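Long-range contact in Thg1-like uncharacterized protein (Bacillus thuringiensis, PDB 4KGM), which binds ATP and magnesium ions in a polymerase palm-like catalytic domain and probably adds nucleotides to the 5' end of tRNA: residues Q62-V70 with S78-K86. Residues are numbered along the deposited sequence; the frame is centred on the assembly and turned at random.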
ATOM      1  N   GLN A  62      20.468 -17.810  -8.578  1.00 32.53           N
ATOM      2  CA  GLN A  62      21.523 -18.185  -7.643  1.00 31.89           C
ATOM      3  C   GLN A  62      21.554 -17.285  -6.412  1.00 34.54           C
ATOM      4  O   GLN A  62      22.035 -17.689  -5.354  1.00 30.11           O
ATOM      5  CB  GLN A  62      22.889 -18.141  -8.336  1.00 33.29           C
ATOM      6  CG  GLN A  62      23.114 -19.247  -9.352  1.00 46.28           C
ATOM      7  CD  GLN A  62      24.271 -18.956 -10.292  1.00 47.51           C
ATOM      8  OE1 GLN A  62      24.585 -17.798 -10.576  1.00 40.96           O
ATOM      9  NE2 GLN A  62      24.913 -20.012 -10.780  1.00 48.39           N
ATOM     10  N   ASN A  63      21.045 -16.065  -6.551  1.00 33.28           N
ATOM     11  CA  ASN A  63      21.169 -15.071  -5.488  1.00 32.37           C
ATOM     12  C   ASN A  63      19.858 -14.661  -4.821  1.00 27.16           C
ATOM     13  O   ASN A  63      19.853 -13.807  -3.936  1.00 30.27           O
ATOM     14  CB  ASN A  63      21.904 -13.830  -6.000  1.00 33.43           C
ATOM     15  CG  ASN A  63      23.395 -14.062  -6.162  1.00 38.73           C
ATOM     16  OD1 ASN A  63      24.173 -13.854  -5.229  1.00 34.87           O
ATOM     17  ND2 ASN A  63      23.802 -14.496  -7.352  1.00 31.11           N
ATOM     18  N   ILE A  64      18.753 -15.265  -5.244  1.00 26.59           N
ATOM     19  CA  ILE A  64      17.448 -14.929  -4.681  1.00 24.41           C
ATOM     20  C   ILE A  64      16.915 -16.043  -3.784  1.00 25.78           C
ATOM     21  O   ILE A  64      16.704 -17.170  -4.234  1.00 24.06           O
ATOM     22  CB  ILE A  64      16.420 -14.610  -5.784  1.00 26.87           C
ATOM     23  CG1 ILE A  64      16.803 -13.315  -6.503  1.00 26.83           C
ATOM     24  CG2 ILE A  64      15.029 -14.486  -5.192  1.00 24.81           C
ATOM     25  CD1 ILE A  64      15.892 -12.963  -7.660  1.00 28.16           C
ATOM     26  N   MET A  65      16.706 -15.717  -2.511  1.00 22.49           N
ATOM     27  CA  MET A  65      16.208 -16.683  -1.536  1.00 24.96           C
ATOM     28  C   MET A  65      14.813 -17.180  -1.906  1.00 23.61           C
ATOM     29  O   MET A  65      13.882 -16.388  -2.053  1.00 23.22           O
ATOM     30  CB  MET A  65      16.189 -16.066  -0.134  1.00 22.59           C
ATOM     31  CG  MET A  65      15.659 -16.996   0.949  1.00 30.05           C
ATOM     32  SD  MET A  65      15.589 -16.220   2.583  1.00 39.38           S
ATOM     33  CE  MET A  65      17.260 -15.590   2.732  1.00 28.25           C
ATOM     34  N   GLY A  66      14.681 -18.493  -2.064  1.00 21.97           N
ATOM     35  CA  GLY A  66      13.402 -19.102  -2.383  1.00 24.30           C
ATOM     36  C   GLY A  66      13.105 -19.208  -3.868  1.00 27.47           C
ATOM     37  O   GLY A  66      12.012 -19.622  -4.254  1.00 29.49           O
ATOM     38  N   ALA A  67      14.070 -18.837  -4.705  1.00 28.75           N
ATOM     39  CA  ALA A  67      13.889 -18.893  -6.156  1.00 27.42           C
ATOM     40  C   ALA A  67      13.735 -20.332  -6.645  1.00 25.05           C
ATOM     41  O   ALA A  67      14.573 -21.189  -6.367  1.00 27.49           O
ATOM     42  CB  ALA A  67      15.044 -18.208  -6.868  1.00 28.44           C
ATOM     43  N   LYS A  68      12.655 -20.586  -7.375  1.00 27.12           N
ATOM     44  CA  LYS A  68      12.347 -21.930  -7.845  1.00 34.61           C
ATOM     45  C   LYS A  68      12.437 -22.046  -9.363  1.00 34.88           C
ATOM     46  O   LYS A  68      12.898 -23.057  -9.890  1.00 36.16           O
ATOM     47  CB  LYS A  68      10.955 -22.350  -7.372  1.00 34.28           C
ATOM     48  CG  LYS A  68      10.843 -22.520  -5.866  1.00 31.20           C
ATOM     49  CD  LYS A  68      11.659 -23.708  -5.389  1.00 32.29           C
ATOM     50  CE  LYS A  68      11.681 -23.793  -3.872  1.00 33.93           C
ATOM     51  NZ  LYS A  68      12.456 -22.675  -3.267  1.00 40.08           N
ATOM     52  N   LEU A  69      11.995 -21.008 -10.063  1.00 30.44           N
ATOM     53  CA  LEU A  69      11.979 -21.036 -11.518  1.00 35.05           C
ATOM     54  C   LEU A  69      12.110 -19.637 -12.108  1.00 33.32           C
ATOM     55  O   LEU A  69      11.567 -18.670 -11.573  1.00 32.09           O
ATOM     56  CB  LEU A  69      10.697 -21.713 -12.021  1.00 31.40           C
ATOM     57  CG  LEU A  69      10.554 -21.986 -13.521  1.00 35.08           C
ATOM     58  CD1 LEU A  69       9.822 -23.298 -13.748  1.00 39.58           C
ATOM     59  CD2 LEU A  69       9.819 -20.851 -14.222  1.00 38.03           C
ATOM     60  N   VAL A  70      12.841 -19.541 -13.213  1.00 35.21           N
ATOM     61  CA  VAL A  70      12.955 -18.293 -13.953  1.00 34.05           C
ATOM     62  C   VAL A  70      12.504 -18.519 -15.390  1.00 34.11           C
ATOM     63  O   VAL A  70      12.817 -19.546 -15.986  1.00 40.01           O
ATOM     64  CB  VAL A  70      14.400 -17.772 -13.958  1.00 35.55           C
ATOM     65  CG1 VAL A  70      14.465 -16.403 -14.615  1.00 24.72           C
ATOM     66  CG2 VAL A  70      14.950 -17.712 -12.537  1.00 33.30           C
ATOM     67  N   SER A  78      10.796 -13.241 -15.697  1.00 30.19           N
ATOM     68  CA  SER A  78       9.890 -13.547 -14.596  1.00 26.61           C
ATOM     69  C   SER A  78      10.518 -14.570 -13.659  1.00 30.65           C
ATOM     70  O   SER A  78      11.085 -15.566 -14.105  1.00 30.42           O
ATOM     71  CB  SER A  78       8.549 -14.066 -15.116  1.00 24.95           C
ATOM     72  OG  SER A  78       7.809 -13.036 -15.745  1.00 31.61           O
ATOM     73  N   ILE A  79      10.415 -14.316 -12.358  1.00 25.56           N
ATOM     74  CA  ILE A  79      10.996 -15.204 -11.358  1.00 27.84           C
ATOM     75  C   ILE A  79       9.950 -15.664 -10.347  1.00 31.16           C
ATOM     76  O   ILE A  79       9.261 -14.843  -9.738  1.00 28.02           O
ATOM     77  CB  ILE A  79      12.146 -14.513 -10.605  1.00 26.64           C
ATOM     78  CG1 ILE A  79      13.152 -13.926 -11.599  1.00 27.05           C
ATOM     79  CG2 ILE A  79      12.819 -15.488  -9.647  1.00 24.67           C
ATOM     80  CD1 ILE A  79      14.138 -12.965 -10.978  1.00 29.07           C
ATOM     81  N   LEU A  80       9.828 -16.979 -10.179  1.00 27.07           N
ATOM     82  CA  LEU A  80       8.923 -17.545  -9.185  1.00 25.71           C
ATOM     83  C   LEU A  80       9.645 -17.775  -7.866  1.00 25.55           C
ATOM     84  O   LEU A  80      10.605 -18.545  -7.799  1.00 24.81           O
ATOM     85  CB  LEU A  80       8.319 -18.862  -9.677  1.00 25.97           C
ATOM     86  CG  LEU A  80       7.625 -19.707  -8.602  1.00 24.33           C
ATOM     87  CD1 LEU A  80       6.420 -18.982  -8.020  1.00 26.71           C
ATOM     88  CD2 LEU A  80       7.222 -21.066  -9.146  1.00 22.83           C
ATOM     89  N   ILE A  81       9.175 -17.106  -6.819  1.00 23.32           N
ATOM     90  CA  ILE A  81       9.756 -17.256  -5.491  1.00 24.65           C
ATOM     91  C   ILE A  81       8.738 -17.854  -4.525  1.00 23.79           C
ATOM     92  O   ILE A  81       7.602 -17.385  -4.441  1.00 25.76           O
ATOM     93  CB  ILE A  81      10.234 -15.905  -4.929  1.00 21.33           C
ATOM     94  CG1 ILE A  81      11.050 -15.145  -5.978  1.00 20.20           C
ATOM     95  CG2 ILE A  81      11.048 -16.112  -3.665  1.00 22.43           C
ATOM     96  CD1 ILE A  81      11.463 -13.761  -5.535  1.00 19.44           C
ATOM     97  N   THR A  82       9.145 -18.895  -3.809  1.00 19.72           N
ATOM     98  CA  THR A  82       8.302 -19.485  -2.776  1.00 33.16           C
ATOM     99  C   THR A  82       8.997 -19.375  -1.426  1.00 26.79           C
ATOM    100  O   THR A  82      10.219 -19.491  -1.342  1.00 25.00           O
ATOM    101  CB  THR A  82       7.979 -20.965  -3.062  1.00 31.52           C
ATOM    102  OG1 THR A  82       9.183 -21.741  -3.014  1.00 30.31           O
ATOM    103  CG2 THR A  82       7.326 -21.117  -4.427  1.00 22.68           C
ATOM    104  N   ASN A  83       8.216 -19.153  -0.374  1.00 29.56           N
ATOM    105  CA  ASN A  83       8.769 -18.979   0.964  1.00 27.26           C
ATOM    106  C   ASN A  83       8.062 -19.837   2.007  1.00 31.80           C
ATOM    107  O   ASN A  83       8.001 -19.474   3.181  1.00 31.81           O
ATOM    108  CB  ASN A  83       8.704 -17.508   1.375  1.00 20.78           C
ATOM    109  CG  ASN A  83       7.304 -16.937   1.260  1.00 26.62           C
ATOM    110  OD1 ASN A  83       6.348 -17.659   0.966  1.00 23.26           O
ATOM    111  ND2 ASN A  83       7.172 -15.634   1.493  1.00 24.87           N
ATOM    112  N   TYR A  84       7.527 -20.974   1.573  1.00 33.37           N
ATOM    113  CA  TYR A  84       6.775 -21.849   2.465  1.00 32.86           C
ATOM    114  C   TYR A  84       7.205 -23.307   2.336  1.00 41.37           C
ATOM    115  O   TYR A  84       6.411 -24.218   2.572  1.00 41.50           O
ATOM    116  CB  TYR A  84       5.275 -21.715   2.200  1.00 32.59           C
ATOM    117  CG  TYR A  84       4.899 -21.796   0.737  1.00 36.41           C
ATOM    118  CD1 TYR A  84       4.804 -20.646  -0.040  1.00 30.27           C
ATOM    119  CD2 TYR A  84       4.636 -23.018   0.131  1.00 31.39           C
ATOM    120  CE1 TYR A  84       4.460 -20.713  -1.378  1.00 29.84           C
ATOM    121  CE2 TYR A  84       4.291 -23.093  -1.207  1.00 37.03           C
ATOM    122  CZ  TYR A  84       4.205 -21.937  -1.956  1.00 32.84           C
ATOM    123  OH  TYR A  84       3.861 -22.005  -3.288  1.00 34.25           O
ATOM    124  N   ASP A  85       8.463 -23.516   1.961  1.00 48.47           N
ATOM    125  CA  ASP A  85       9.023 -24.856   1.822  1.00 45.41           C
ATOM    126  C   ASP A  85       8.933 -25.610   3.145  1.00 49.60           C
ATOM    127  O   ASP A  85       8.462 -26.746   3.197  1.00 48.38           O
ATOM    128  CB  ASP A  85      10.482 -24.780   1.365  1.00 45.05           C
ATOM    129  CG  ASP A  85      10.653 -23.987   0.080  1.00 45.85           C
ATOM    130  OD1 ASP A  85      11.604 -24.282  -0.674  1.00 45.92           O
ATOM    131  OD2 ASP A  85       9.843 -23.069  -0.174  1.00 37.23           O
ATOM    132  N   LYS A  86       9.393 -24.961   4.211  1.00 48.01           N
ATOM    133  CA  LYS A  86       9.283 -25.504   5.558  1.00 50.41           C
ATOM    134  C   LYS A  86       8.408 -24.592   6.407  1.00 51.49           C
ATOM    135  O   LYS A  86       7.829 -23.629   5.903  1.00 49.06           O
ATOM    136  CB  LYS A  86      10.665 -25.631   6.201  1.00 47.36           C
ATOM    137  CG  LYS A  86      11.623 -26.540   5.455  1.00 49.09           C
ATOM    138  CD  LYS A  86      12.977 -26.576   6.143  1.00 58.67           C
ATOM    139  CE  LYS A  86      13.948 -27.488   5.413  1.00 60.49           C
ATOM    140  NZ  LYS A  86      15.289 -27.494   6.062  1.00 62.30           N
TER
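I64 CD1 meets I79 CD1 tip to tip at 3.8 Å on the tightly packed apolar face of this hairpin. With CG1 beside the backbone N (chi1 -67°), I64 CG2 falls anti to it and comes 3.7 Å from I81 CD1, the two side chains crossing at about a right angle. On that same sheet face V70 runs alongside I79, pointing the same way; on the other, L69 and L80 pack against F144 of helix 140-160 and F236 of helix 231-237. Backbone bonds pair strands 67-70 and 78-81 antiparallel, L80 N giving to L69 O (2.8 Å) and K68 N to L80 O (2.9 Å). Both are nearly straight, and the extra residue K68 between A67 and L69 makes a beta bulge. Neighbours in the antiparallel sheet of the palm-like catalytic domain, the two strands belong to the hairpin that carries D75, a magnesium ligand, in its connecting turn. Toward solvent the contact turns polar and looser. G66 O joins the two sides, accepting T82 N (3.0 Å) and, weakly, K68 NZ. K68, bent at chi2 (-68°) and chi4, brings NZ to D85 OD1 in a weakly bonded salt bridge (3.2 Å). T82 OG1 donates to D85 OD2 on its syn side, so both oxygens of exposed D85 are engaged.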